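Local coordinates for protein lysyl-trna-dependent l-ysyl-phosphatidylgycerol synthase (Bacillus licheniformis, PDB 4V36) that probably transfers lysine from lysyl-tRNA to phosphatidylglycerol, a membrane-lipid modification linked to bacterial resistance, at residues Ala119-Asp124 with Phe256-Ala261; Gln96-Asp101 with Arg307-Ala312; Gly11-Pro16 with Asp39-Tyr44; Asn29-Leu34 with Val62-Pro67; Glu276-Val281 with Arg317-Thr322. One frame throughout, in Å; residues are numbered along the deposited sequence.

Contact 1 (Ala119-Asp124 with Phe256-Ala261); sequences AIVDLD and FNMGMA
The flat amide of Asn257 offers one face to Ile120: CD1 of Ile120 stands almost squarely above it, 3.5 Å from Asn257 CG, with OD1 and ND2 about equally far to either side. Polar partners fix its rotation. Asn257 OD1 accepts from Gly259 N at 2.8 Å, a donor tilted from the amide plane, closing an Asx turn at the point where the strand bends, and ND2 donates to the carboxylate of Glu118, the residue just before Ala119. The other flat group, the Phe256 ring, is swung away by a first torsion that sets CG anti to the backbone N (chi1 -167°). Its CB alone rests against Leu123 CD2, at 4.0 Å, and the ring meets Phe245 of helix 236-251 edge-to-face. On this same face of the sheet Val121 sends CG2 to Met258 SD, 3.6 Å apart, while Ala119 and Met258 touch through their CB atoms. Between the two faces the backbones pair antiparallel. Val121 and Phe256 form a hydrogen-bonded pair (Val121 N to Phe256 O 2.8 Å), Met258 N gives a nearly straight bond to Ala119 O (2.8 Å, 173°), and Ala119 N reaches Gly259 O. Strands 111-122 and 255-261 are neighbours deep within one long mixed sheet, close to the bound lysine amide, an arrangement consistent with the acetyltransferase-like fold of this family.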
# COMPACT_ATOMS: atom_id res chain seq x y z
N ALA A 119 -4.37 6.68 6.60
CA ALA A 119 -5.33 6.65 7.69
C ALA A 119 -5.02 5.52 8.65
O ALA A 119 -5.17 4.34 8.32
CB ALA A 119 -6.75 6.52 7.15
N ILE A 120 -4.58 5.87 9.86
CA ILE A 120 -4.26 4.89 10.88
C ILE A 120 -5.32 4.87 11.97
O ILE A 120 -5.44 5.81 12.75
CB ILE A 120 -2.89 5.16 11.52
CG1 ILE A 120 -1.83 5.41 10.44
CG2 ILE A 120 -2.48 4.01 12.43
CD1 ILE A 120 -1.68 4.26 9.46
N VAL A 121 -6.09 3.78 12.02
CA VAL A 121 -7.20 3.67 12.96
C VAL A 121 -6.80 2.94 14.23
O VAL A 121 -6.28 1.82 14.18
CB VAL A 121 -8.40 2.95 12.32
CG1 VAL A 121 -9.50 2.72 13.35
CG2 VAL A 121 -8.93 3.74 11.14
N ASP A 122 -7.04 3.58 15.37
CA ASP A 122 -6.80 2.96 16.67
C ASP A 122 -7.86 1.89 16.94
O ASP A 122 -9.04 2.21 17.12
CB ASP A 122 -6.81 4.02 17.78
CG ASP A 122 -6.23 3.51 19.09
OD1 ASP A 122 -6.28 2.29 19.35
OD2 ASP A 122 -5.72 4.35 19.87
N LEU A 123 -7.44 0.63 16.96
CA LEU A 123 -8.37 -0.48 17.11
C LEU A 123 -8.93 -0.60 18.53
O LEU A 123 -10.00 -1.16 18.74
CB LEU A 123 -7.69 -1.79 16.71
CG LEU A 123 -7.32 -1.93 15.23
CD1 LEU A 123 -6.68 -3.28 14.96
CD2 LEU A 123 -8.54 -1.72 14.36
N ASP A 124 -8.19 -0.08 19.50
CA ASP A 124 -8.62 -0.14 20.90
C ASP A 124 -9.75 0.84 21.18
O ASP A 124 -10.67 0.53 21.94
CB ASP A 124 -7.44 0.14 21.84
CG ASP A 124 -6.46 -1.01 21.89
OD1 ASP A 124 -6.89 -2.17 21.76
OD2 ASP A 124 -5.25 -0.75 22.08
N PHE A 256 -4.64 -0.08 12.63
CA PHE A 256 -4.89 -0.56 11.28
C PHE A 256 -4.59 0.53 10.26
O PHE A 256 -5.02 1.68 10.42
CB PHE A 256 -6.34 -1.04 11.13
CG PHE A 256 -6.59 -1.82 9.87
CD1 PHE A 256 -6.86 -1.18 8.67
CD2 PHE A 256 -6.57 -3.21 9.88
CE1 PHE A 256 -7.09 -1.90 7.51
CE2 PHE A 256 -6.80 -3.93 8.73
CZ PHE A 256 -7.06 -3.28 7.54
N ASN A 257 -3.86 0.17 9.21
CA ASN A 257 -3.54 1.11 8.14
C ASN A 257 -4.56 0.98 7.01
O ASN A 257 -4.59 -0.02 6.30
CB ASN A 257 -2.12 0.86 7.62
CG ASN A 257 -1.60 2.01 6.77
OD1 ASN A 257 -2.37 2.76 6.16
ND2 ASN A 257 -0.28 2.14 6.71
N MET A 258 -5.39 2.01 6.84
CA MET A 258 -6.42 1.98 5.80
C MET A 258 -5.89 2.44 4.45
O MET A 258 -6.65 2.59 3.50
CB MET A 258 -7.61 2.86 6.21
CG MET A 258 -8.35 2.37 7.43
SD MET A 258 -9.90 3.27 7.67
CE MET A 258 -10.77 2.85 6.17
N GLY A 259 -4.58 2.65 4.37
CA GLY A 259 -3.96 3.09 3.13
C GLY A 259 -3.93 4.60 3.02
O GLY A 259 -4.46 5.31 3.87
N MET A 260 -3.30 5.10 1.96
CA MET A 260 -3.12 6.53 1.79
C MET A 260 -4.40 7.21 1.30
O MET A 260 -5.17 6.64 0.53
CB MET A 260 -1.97 6.81 0.82
CG MET A 260 -1.45 8.24 0.87
SD MET A 260 0.05 8.49 -0.10
CE MET A 260 -0.58 8.23 -1.76
N ALA A 261 -4.60 8.44 1.76
CA ALA A 261 -5.72 9.26 1.32
C ALA A 261 -5.19 10.60 0.83
O ALA A 261 -4.12 11.04 1.25
CB ALA A 261 -6.72 9.45 2.45

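Contact 2 (Gln96-Asp101 with Arg307-Ala312); sequences QIERED and RGKYLA
Arg99 and Tyr310 meet with guanidinium and ring planes nearly perpendicular, 87° apart. The arginine comes side-on and uses NE and NH2 together, each 3.0 Å from Tyr310 OH, so two donors grip one oxygen lying near the guanidinium plane; the same hydroxyl binds a buffer molecule, probably from crystallisation. Ile97 crosses Tyr310 at about a right angle, its CG1 4.0 Å from Tyr310 CB, and it continues to the methyl of Ala312. This crossing sits on a G1 beta bulge: Gln96 and Ile97 both face Tyr310 where strand 91-97 leaves strand 305-313, and Tyr310 N donates to Ile97 O at 2.8 Å. On the other side of the strand Glu98 and Lys309 run side by side, pointing the same way. Bends at chi2 (-116°) and chi3 carry Lys309 NZ to Gln96 O, 3.2 Å away and well above the carbonyl plane. The Glu98 carboxylate makes long salt bridges, with OE2 3.7 Å from Lys309 NZ and 4.0 Å from Arg307 NE. Arg307 has its stronger partner in Glu220, leaving Glu98 a loose member of the network. A water joins Arg99 N to Gly308 O.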
# COMPACT_ATOMS: atom_id res chain seq x y z
N GLN A 96 6.78 7.59 -1.76
CA GLN A 96 6.09 7.28 -0.50
C GLN A 96 7.05 6.97 0.65
O GLN A 96 6.99 5.90 1.25
CB GLN A 96 5.12 6.11 -0.69
CG GLN A 96 3.87 6.46 -1.47
CD GLN A 96 2.76 5.45 -1.27
OE1 GLN A 96 2.69 4.78 -0.25
NE2 GLN A 96 1.87 5.34 -2.26
N ILE A 97 7.93 7.92 0.95
CA ILE A 97 8.76 7.84 2.14
C ILE A 97 8.06 8.58 3.28
O ILE A 97 7.06 9.27 3.05
CB ILE A 97 10.16 8.44 1.92
CG1 ILE A 97 10.08 9.97 1.79
CG2 ILE A 97 10.82 7.82 0.70
CD1 ILE A 97 11.42 10.64 1.69
N GLU A 98 8.58 8.45 4.49
CA GLU A 98 7.96 9.09 5.64
C GLU A 98 8.82 10.25 6.16
O GLU A 98 10.01 10.33 5.86
CB GLU A 98 7.72 8.07 6.76
CG GLU A 98 6.79 6.94 6.34
CD GLU A 98 6.48 5.98 7.47
OE1 GLU A 98 6.79 6.32 8.64
OE2 GLU A 98 5.94 4.89 7.20
N ARG A 99 8.20 11.14 6.93
CA ARG A 99 8.85 12.37 7.37
C ARG A 99 10.06 12.13 8.27
O ARG A 99 11.07 12.84 8.16
CB ARG A 99 7.84 13.27 8.09
CG ARG A 99 8.46 14.48 8.78
CD ARG A 99 7.40 15.49 9.18
NE ARG A 99 6.80 16.14 8.02
CZ ARG A 99 7.34 17.18 7.39
NH1 ARG A 99 8.50 17.69 7.80
NH2 ARG A 99 6.73 17.71 6.34
N GLU A 100 9.98 11.13 9.14
CA GLU A 100 11.04 10.89 10.12
C GLU A 100 12.32 10.36 9.49
O GLU A 100 13.31 10.12 10.18
CB GLU A 100 10.55 9.93 11.20
CG GLU A 100 10.56 8.46 10.80
CD GLU A 100 9.41 8.09 9.89
OE1 GLU A 100 8.43 8.87 9.83
OE2 GLU A 100 9.48 7.03 9.24
N ASP A 101 12.31 10.17 8.17
CA ASP A 101 13.48 9.67 7.46
C ASP A 101 14.01 10.69 6.44
O ASP A 101 14.87 10.36 5.63
CB ASP A 101 13.15 8.35 6.76
CG ASP A 101 12.71 7.27 7.72
OD1 ASP A 101 13.22 7.26 8.87
OD2 ASP A 101 11.86 6.44 7.34
N ARG A 307 -0.92 9.84 8.76
CA ARG A 307 0.53 9.74 8.62
C ARG A 307 0.94 10.06 7.19
O ARG A 307 0.64 9.30 6.26
CB ARG A 307 1.03 8.36 9.03
CG ARG A 307 2.54 8.21 8.95
CD ARG A 307 3.06 7.06 9.79
NE ARG A 307 2.65 5.76 9.27
CZ ARG A 307 2.01 4.84 9.98
NH1 ARG A 307 1.68 5.08 11.25
NH2 ARG A 307 1.68 3.68 9.43
N GLY A 308 1.63 11.18 7.01
CA GLY A 308 1.99 11.67 5.69
C GLY A 308 3.00 10.82 4.94
O GLY A 308 3.93 10.26 5.53
N LYS A 309 2.82 10.74 3.63
CA LYS A 309 3.77 10.07 2.75
C LYS A 309 4.32 11.09 1.75
O LYS A 309 3.58 11.95 1.27
CB LYS A 309 3.11 8.90 2.01
CG LYS A 309 2.35 7.95 2.93
CD LYS A 309 2.97 6.56 2.93
CE LYS A 309 4.36 6.57 3.54
NZ LYS A 309 4.94 5.19 3.60
N TYR A 310 5.61 11.00 1.45
CA TYR A 310 6.26 12.04 0.66
C TYR A 310 7.00 11.50 -0.55
O TYR A 310 7.47 10.36 -0.57
CB TYR A 310 7.24 12.82 1.54
CG TYR A 310 6.59 13.51 2.72
CD1 TYR A 310 6.41 12.84 3.93
CD2 TYR A 310 6.16 14.83 2.63
CE1 TYR A 310 5.81 13.46 5.01
CE2 TYR A 310 5.57 15.46 3.70
CZ TYR A 310 5.39 14.77 4.89
OH TYR A 310 4.80 15.40 5.96
N LEU A 311 7.11 12.35 -1.57
CA LEU A 311 7.94 12.06 -2.73
C LEU A 311 9.28 12.77 -2.59
O LEU A 311 9.32 13.98 -2.33
CB LEU A 311 7.25 12.50 -4.02
CG LEU A 311 8.02 12.27 -5.33
CD1 LEU A 311 8.06 10.79 -5.68
CD2 LEU A 311 7.41 13.07 -6.47
N ALA A 312 10.37 12.04 -2.73
CA ALA A 312 11.70 12.64 -2.66
C ALA A 312 12.26 12.83 -4.06
O ALA A 312 12.54 11.87 -4.78
CB ALA A 312 12.63 11.79 -1.82
O HOH W 1 5.20 11.03 7.83

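Contact 3 (Gly11-Pro16 with Asp39-Tyr44); sequences GEEPDP and DKRFFY
Arg41 sets CG anti to its carbonyl carbon and then bends at chi3 (62°), which folds the guanidinium back over the peptide between Glu12 and Glu13; Glu12 O sits over one face, toward the rim. At the edge of the same group, near its plane, Gly11 O takes a weak bond from Arg41 NH2 at 2.9 Å, and NE is engaged by Ile10 O. Arg41 NH1 makes a salt bridge with Glu13 OE1 at 3.2 Å; the carboxylate and guanidinium planes are 72° apart, and the hydrogen bond within the bridge is weak. In Phe42 a first torsion of -65° swings the ring beneath Pro14, whose CB lies over one face and whose CA is 3.7 Å from Phe42 CE2. The backbones join in a single antiparallel bridge, Phe42 N donating to Glu12 O at 2.9 Å, so the loop Gly11-Pro16 briefly pairs with strand 41-44 at the edge of the sheet before entering helix 16-25, where Asp15 is the N-cap residue. Further along, Glu12 OE1 comes to the edge of the Tyr44 ring, 3.3 Å from CD2. Lys18 serves both partners, as a salt bridge to Glu12 and a cation-pi contact with Tyr44. A water lies 2.7 Å from Tyr44 OH and donates to Asp15 O.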
# COMPACT_ATOMS: atom_id res chain seq x y z
N GLY A 11 21.24 -3.52 -9.32
CA GLY A 11 20.26 -4.22 -8.51
C GLY A 11 20.22 -5.71 -8.74
O GLY A 11 20.90 -6.24 -9.62
N GLU A 12 19.42 -6.40 -7.93
CA GLU A 12 19.27 -7.85 -8.04
C GLU A 12 17.89 -8.23 -8.56
O GLU A 12 16.93 -7.46 -8.44
CB GLU A 12 19.50 -8.52 -6.69
CG GLU A 12 20.85 -8.25 -6.06
CD GLU A 12 21.01 -8.93 -4.71
OE1 GLU A 12 20.10 -9.70 -4.33
OE2 GLU A 12 22.03 -8.70 -4.04
N GLU A 13 17.79 -9.42 -9.15
CA GLU A 13 16.52 -9.98 -9.57
C GLU A 13 15.68 -10.29 -8.33
O GLU A 13 16.22 -10.78 -7.33
CB GLU A 13 16.74 -11.24 -10.41
CG GLU A 13 15.55 -11.69 -11.25
CD GLU A 13 15.39 -10.87 -12.52
OE1 GLU A 13 16.25 -10.00 -12.79
OE2 GLU A 13 14.40 -11.09 -13.25
N PRO A 14 14.37 -10.00 -8.38
CA PRO A 14 13.49 -10.27 -7.24
C PRO A 14 13.45 -11.75 -6.87
O PRO A 14 13.03 -12.59 -7.67
CB PRO A 14 12.12 -9.80 -7.74
CG PRO A 14 12.24 -9.72 -9.23
CD PRO A 14 13.65 -9.34 -9.48
N ASP A 15 13.89 -12.07 -5.65
CA ASP A 15 13.90 -13.44 -5.16
C ASP A 15 13.06 -13.56 -3.89
O ASP A 15 13.45 -13.05 -2.83
CB ASP A 15 15.33 -13.91 -4.89
CG ASP A 15 15.40 -15.33 -4.38
OD1 ASP A 15 14.50 -16.13 -4.73
OD2 ASP A 15 16.34 -15.66 -3.63
N PRO A 16 11.91 -14.25 -3.99
CA PRO A 16 10.95 -14.42 -2.89
C PRO A 16 11.54 -15.05 -1.64
O PRO A 16 11.24 -14.61 -0.53
CB PRO A 16 9.88 -15.33 -3.51
CG PRO A 16 9.98 -15.09 -4.97
CD PRO A 16 11.43 -14.86 -5.24
N ASP A 39 7.75 -7.49 -9.39
CA ASP A 39 7.79 -6.45 -10.41
C ASP A 39 8.75 -5.33 -10.02
O ASP A 39 8.74 -4.25 -10.63
CB ASP A 39 6.39 -5.89 -10.67
CG ASP A 39 5.80 -5.22 -9.44
OD1 ASP A 39 6.25 -5.52 -8.32
OD2 ASP A 39 4.87 -4.40 -9.60
N LYS A 40 9.56 -5.58 -9.01
CA LYS A 40 10.56 -4.61 -8.56
C LYS A 40 11.91 -5.28 -8.34
O LYS A 40 11.97 -6.41 -7.85
CB LYS A 40 10.10 -3.92 -7.27
CG LYS A 40 8.95 -2.95 -7.47
CD LYS A 40 8.41 -2.46 -6.13
CE LYS A 40 7.75 -3.59 -5.37
NZ LYS A 40 6.60 -4.17 -6.12
N ARG A 41 12.98 -4.59 -8.70
CA ARG A 41 14.33 -5.10 -8.47
C ARG A 41 14.76 -4.80 -7.04
O ARG A 41 14.27 -3.86 -6.42
CB ARG A 41 15.32 -4.51 -9.47
CG ARG A 41 15.02 -4.86 -10.92
CD ARG A 41 16.13 -4.40 -11.85
NE ARG A 41 17.41 -5.04 -11.54
CZ ARG A 41 17.79 -6.22 -12.03
NH1 ARG A 41 17.00 -6.88 -12.86
NH2 ARG A 41 18.97 -6.72 -11.69
N PHE A 42 15.69 -5.60 -6.53
CA PHE A 42 16.14 -5.44 -5.15
C PHE A 42 17.60 -4.99 -5.09
O PHE A 42 18.42 -5.38 -5.92
CB PHE A 42 15.97 -6.75 -4.38
CG PHE A 42 14.54 -7.17 -4.21
CD1 PHE A 42 13.52 -6.24 -4.25
CD2 PHE A 42 14.22 -8.51 -4.01
CE1 PHE A 42 12.20 -6.63 -4.10
CE2 PHE A 42 12.90 -8.90 -3.86
CZ PHE A 42 11.89 -7.96 -3.90
N PHE A 43 17.91 -4.17 -4.09
CA PHE A 43 19.28 -3.75 -3.85
C PHE A 43 19.64 -3.93 -2.38
O PHE A 43 19.28 -3.11 -1.54
CB PHE A 43 19.49 -2.29 -4.27
CG PHE A 43 20.91 -1.82 -4.16
CD1 PHE A 43 21.79 -1.98 -5.22
CD2 PHE A 43 21.37 -1.22 -3.00
CE1 PHE A 43 23.10 -1.55 -5.13
CE2 PHE A 43 22.69 -0.79 -2.90
CZ PHE A 43 23.55 -0.95 -3.97
N TYR A 44 20.34 -5.01 -2.07
CA TYR A 44 20.78 -5.27 -0.71
C TYR A 44 22.09 -4.55 -0.42
O TYR A 44 22.97 -4.49 -1.28
CB TYR A 44 20.94 -6.77 -0.46
CG TYR A 44 19.63 -7.53 -0.46
CD1 TYR A 44 18.90 -7.70 0.71
CD2 TYR A 44 19.12 -8.09 -1.63
CE1 TYR A 44 17.71 -8.39 0.72
CE2 TYR A 44 17.93 -8.78 -1.63
CZ TYR A 44 17.22 -8.93 -0.46
OH TYR A 44 16.03 -9.62 -0.45
O HOH W 2 15.91 -11.05 -2.77

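Contact 4 (Asn29-Leu34 with Val62-Pro67); sequences NALSHL and VVLGDP
Apolar packing joins Leu31 and Leu34, in the loop that follows helix 16-25, to Leu64 of strand 60-69, and it does so close to the centre of the chain. Leu64 acts as a fork. A chi1 of -177° turns the branch so that both methyls face the loop: CD1 touches Leu31 CD1 at 3.7 Å, while CD2 meets Leu34 CD1 at 3.9 Å. Each loop leucine crosses Leu64 at about a right angle, so methyls and branch points meet rather than whole chains lying alongside. Leu34 also lies near the bound lysine amide, the nearest atoms of its side chain and the ligand about 7 Å apart. Leu31 CD1 rests 3.7 Å from Gly65 CA, at a residue whose positive phi suits glycine and whose bare backbone the methyl can approach. Bonds inside the loop probably hold its shape. Asn29 OD1 accepts from Leu31 N at 2.8 Å, an Asx turn, and Ser32 OG accepts from Asn29 N at 2.6 Å in a nearly straight bond (173°). The first bond orients the amide and the second holds the backbone of Asn29; ND2 lies 3.3 Å from Asp66 O and 3.4 Å from Pro67 O. Asp66 turns its carboxylate to other partners, Tyr105 OH and the backbone N of Glu98. Around this meeting point, strand 60-69 runs between strands 50-57 and 91-97, Pro67 packs on helix 74-87, Leu31 touches Gln96, and the carbonyl of Leu34 receives Lys40 NZ.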
# COMPACT_ATOMS: atom_id res chain seq x y z
N ASN A 29 8.95 -2.51 6.37
CA ASN A 29 8.05 -1.38 6.56
C ASN A 29 6.67 -1.65 5.95
O ASN A 29 6.24 -2.80 5.85
CB ASN A 29 8.65 -0.11 5.95
CG ASN A 29 8.94 -0.24 4.47
OD1 ASN A 29 8.06 -0.04 3.64
ND2 ASN A 29 10.18 -0.58 4.14
N ALA A 30 5.98 -0.58 5.56
CA ALA A 30 4.61 -0.69 5.07
C ALA A 30 4.54 -1.23 3.64
O ALA A 30 3.55 -1.87 3.27
CB ALA A 30 3.92 0.66 5.16
N LEU A 31 5.57 -0.98 2.85
CA LEU A 31 5.56 -1.34 1.44
C LEU A 31 6.47 -2.52 1.14
O LEU A 31 6.68 -2.87 -0.02
CB LEU A 31 5.97 -0.13 0.59
CG LEU A 31 5.17 1.15 0.83
CD1 LEU A 31 5.84 2.33 0.15
CD2 LEU A 31 3.74 1.00 0.35
N SER A 32 6.99 -3.15 2.19
CA SER A 32 7.94 -4.25 2.04
C SER A 32 7.31 -5.48 1.41
O SER A 32 7.94 -6.17 0.60
CB SER A 32 8.55 -4.61 3.40
OG SER A 32 9.23 -3.51 3.97
N HIS A 33 6.07 -5.77 1.78
CA HIS A 33 5.38 -6.97 1.31
C HIS A 33 5.13 -6.93 -0.20
O HIS A 33 4.95 -7.97 -0.83
CB HIS A 33 4.06 -7.15 2.06
CG HIS A 33 3.43 -8.49 1.84
ND1 HIS A 33 2.31 -8.67 1.06
CD2 HIS A 33 3.77 -9.72 2.30
CE1 HIS A 33 1.98 -9.95 1.05
NE2 HIS A 33 2.85 -10.61 1.79
N LEU A 34 5.11 -5.73 -0.77
CA LEU A 34 4.86 -5.56 -2.20
C LEU A 34 5.99 -6.11 -3.05
O LEU A 34 5.86 -6.21 -4.28
CB LEU A 34 4.62 -4.08 -2.52
CG LEU A 34 3.31 -3.51 -1.99
CD1 LEU A 34 3.19 -2.04 -2.33
CD2 LEU A 34 2.13 -4.29 -2.54
N VAL A 62 12.96 4.49 -9.73
CA VAL A 62 11.95 4.86 -8.74
C VAL A 62 11.94 3.88 -7.57
O VAL A 62 11.57 2.71 -7.73
CB VAL A 62 10.54 4.92 -9.35
CG1 VAL A 62 9.54 5.41 -8.32
CG2 VAL A 62 10.53 5.83 -10.57
N VAL A 63 12.35 4.36 -6.40
CA VAL A 63 12.37 3.53 -5.19
C VAL A 63 11.01 3.55 -4.50
O VAL A 63 10.39 4.61 -4.36
CB VAL A 63 13.45 4.01 -4.21
CG1 VAL A 63 13.44 3.17 -2.94
CG2 VAL A 63 14.82 3.96 -4.86
N LEU A 64 10.55 2.38 -4.06
CA LEU A 64 9.28 2.28 -3.35
C LEU A 64 9.48 2.36 -1.84
O LEU A 64 9.88 1.39 -1.21
CB LEU A 64 8.56 0.99 -3.72
CG LEU A 64 7.17 0.80 -3.10
CD1 LEU A 64 6.24 1.92 -3.52
CD2 LEU A 64 6.59 -0.56 -3.47
N GLY A 65 9.20 3.53 -1.27
CA GLY A 65 9.27 3.72 0.17
C GLY A 65 10.68 3.83 0.71
O GLY A 65 11.65 3.90 -0.04
N ASP A 66 10.78 3.84 2.04
CA ASP A 66 12.07 3.84 2.72
C ASP A 66 12.69 2.45 2.65
O ASP A 66 12.00 1.49 2.30
CB ASP A 66 11.90 4.29 4.17
CG ASP A 66 11.49 5.75 4.29
OD1 ASP A 66 12.34 6.63 4.05
OD2 ASP A 66 10.31 6.00 4.63
N PRO A 67 13.99 2.33 2.95
CA PRO A 67 14.60 0.99 2.96
C PRO A 67 13.97 0.06 4.00
O PRO A 67 13.32 0.53 4.94
CB PRO A 67 16.06 1.27 3.32
CG PRO A 67 16.29 2.67 2.86
CD PRO A 67 15.00 3.39 3.11

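Contact 5 (Glu276-Val281 with Arg317-Thr322); sequences ERLAAV and RSLPVT
Arg277 lies across Pro320, touching it from CB outward. CB starts the contact, 4.0 Å from Pro320 CG. The chain then runs extended and bends at chi3 (57°), which brings NE to 4.1 Å from the same CG and sets one guanidinium face against it: Pro320 CG stands 3.8 Å above that face, toward its rim. At the tip, NH2 has the methyl CG2 of Val321 at its edge, in plane, 3.9 Å away. NH1 and NH2 also approach Arg317 O, each at 3.5 Å, but obliquely and without forming a hydrogen bond, so across this contact the charged end meets its partners by packing. Farther in, Pro320 CG touches the backbone of Leu278, and Val281 crosses the ring at about a right angle, its CG2 4.1 Å from Pro320 CB. The buried side is closed by Leu278 CD1 against Leu319 CG, also 4.0 Å apart. Leu319 in turn packs on Leu311 of strand 305-313. No hydrogen bond crosses between the segments. This is helix-on-helix packing through a first-turn proline, the start of helix 319-330 set against helix 276-285 beside the sheet.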
# COMPACT_ATOMS: atom_id res chain seq x y z
N GLU A 276 0.23 25.35 -13.10
CA GLU A 276 -0.84 24.68 -13.82
C GLU A 276 -0.40 23.28 -14.24
O GLU A 276 -1.20 22.34 -14.24
CB GLU A 276 -1.28 25.49 -15.04
CG GLU A 276 -2.39 24.84 -15.85
CD GLU A 276 -3.63 24.52 -15.03
OE1 GLU A 276 -3.92 25.28 -14.08
OE2 GLU A 276 -4.30 23.51 -15.32
N ARG A 277 0.87 23.15 -14.60
CA ARG A 277 1.46 21.86 -14.94
C ARG A 277 1.25 20.85 -13.81
O ARG A 277 0.67 19.78 -14.01
CB ARG A 277 2.95 21.99 -15.23
CG ARG A 277 3.29 22.76 -16.49
CD ARG A 277 4.80 22.91 -16.62
NE ARG A 277 5.49 21.62 -16.62
CZ ARG A 277 6.78 21.46 -16.35
NH1 ARG A 277 7.53 22.51 -16.04
NH2 ARG A 277 7.32 20.25 -16.37
N LEU A 278 1.72 21.21 -12.62
CA LEU A 278 1.66 20.34 -11.46
C LEU A 278 0.22 20.04 -11.06
O LEU A 278 -0.11 18.91 -10.69
CB LEU A 278 2.42 20.96 -10.29
CG LEU A 278 2.55 20.11 -9.02
CD1 LEU A 278 3.23 18.79 -9.34
CD2 LEU A 278 3.31 20.87 -7.95
N ALA A 279 -0.64 21.06 -11.13
CA ALA A 279 -2.04 20.92 -10.75
C ALA A 279 -2.75 19.90 -11.64
O ALA A 279 -3.47 19.03 -11.14
CB ALA A 279 -2.74 22.26 -10.82
N ALA A 280 -2.55 20.01 -12.95
CA ALA A 280 -3.19 19.12 -13.91
C ALA A 280 -2.73 17.68 -13.72
O ALA A 280 -3.52 16.74 -13.87
CB ALA A 280 -2.90 19.58 -15.33
N VAL A 281 -1.46 17.50 -13.38
CA VAL A 281 -0.89 16.18 -13.18
C VAL A 281 -1.47 15.49 -11.94
O VAL A 281 -1.79 14.30 -11.97
CB VAL A 281 0.64 16.24 -13.06
CG1 VAL A 281 1.20 14.90 -12.63
CG2 VAL A 281 1.26 16.68 -14.37
N ARG A 317 11.46 21.77 -10.86
CA ARG A 317 10.86 22.07 -12.16
C ARG A 317 10.48 20.79 -12.89
O ARG A 317 9.69 20.81 -13.83
CB ARG A 317 11.83 22.90 -13.00
CG ARG A 317 11.17 23.72 -14.09
CD ARG A 317 12.18 24.60 -14.80
NE ARG A 317 12.94 25.42 -13.86
CZ ARG A 317 12.60 26.64 -13.48
NH1 ARG A 317 11.49 27.20 -13.95
NH2 ARG A 317 13.36 27.31 -12.62
N SER A 318 11.05 19.67 -12.45
CA SER A 318 10.80 18.38 -13.07
C SER A 318 9.80 17.55 -12.27
O SER A 318 9.59 16.37 -12.55
CB SER A 318 12.10 17.60 -13.24
OG SER A 318 12.63 17.23 -11.98
N LEU A 319 9.19 18.17 -11.27
CA LEU A 319 8.22 17.49 -10.41
C LEU A 319 6.95 17.03 -11.14
O LEU A 319 6.47 15.92 -10.88
CB LEU A 319 7.85 18.40 -9.23
CG LEU A 319 6.90 17.83 -8.18
CD1 LEU A 319 7.46 16.55 -7.59
CD2 LEU A 319 6.65 18.86 -7.08
N PRO A 320 6.38 17.86 -12.04
CA PRO A 320 5.20 17.36 -12.76
C PRO A 320 5.49 16.12 -13.61
O PRO A 320 4.67 15.20 -13.66
CB PRO A 320 4.81 18.54 -13.66
CG PRO A 320 5.32 19.73 -12.94
CD PRO A 320 6.61 19.29 -12.32
N VAL A 321 6.64 16.09 -14.27
CA VAL A 321 7.04 14.94 -15.07
C VAL A 321 7.24 13.71 -14.18
O VAL A 321 6.80 12.61 -14.52
CB VAL A 321 8.33 15.21 -15.87
CG1 VAL A 321 8.73 13.98 -16.67
CG2 VAL A 321 8.14 16.42 -16.77
N THR A 322 7.91 13.92 -13.05
CA THR A 322 8.19 12.86 -12.09
C THR A 322 6.92 12.14 -11.65
O THR A 322 6.88 10.91 -11.58
CB THR A 322 8.91 13.42 -10.85
OG1 THR A 322 10.15 14.01 -11.25
CG2 THR A 322 9.18 12.31 -9.84

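Three of the five contacts are buried, yet their chemistry differs. Contacts 1 and 2 are buried strand pairings in one sheet, joined by neighbouring strands 111-122 and 305-313; contact 1 relies on backbone pairing, whereas contact 2 adds a bulge, charges and a doubly gripped hydroxyl. Contact 4, also buried, is chiefly apolar and meets contact 2 through Asp66 and Glu98. Contact 3 lies at the surface on the edge strand, where a salt bridge and a water supplement a single bridge, and Lys40 ties it to contact 4. Contact 5, partly buried, joins two helices without hydrogen bonds and reaches contact 2 through Leu311 and Leu319.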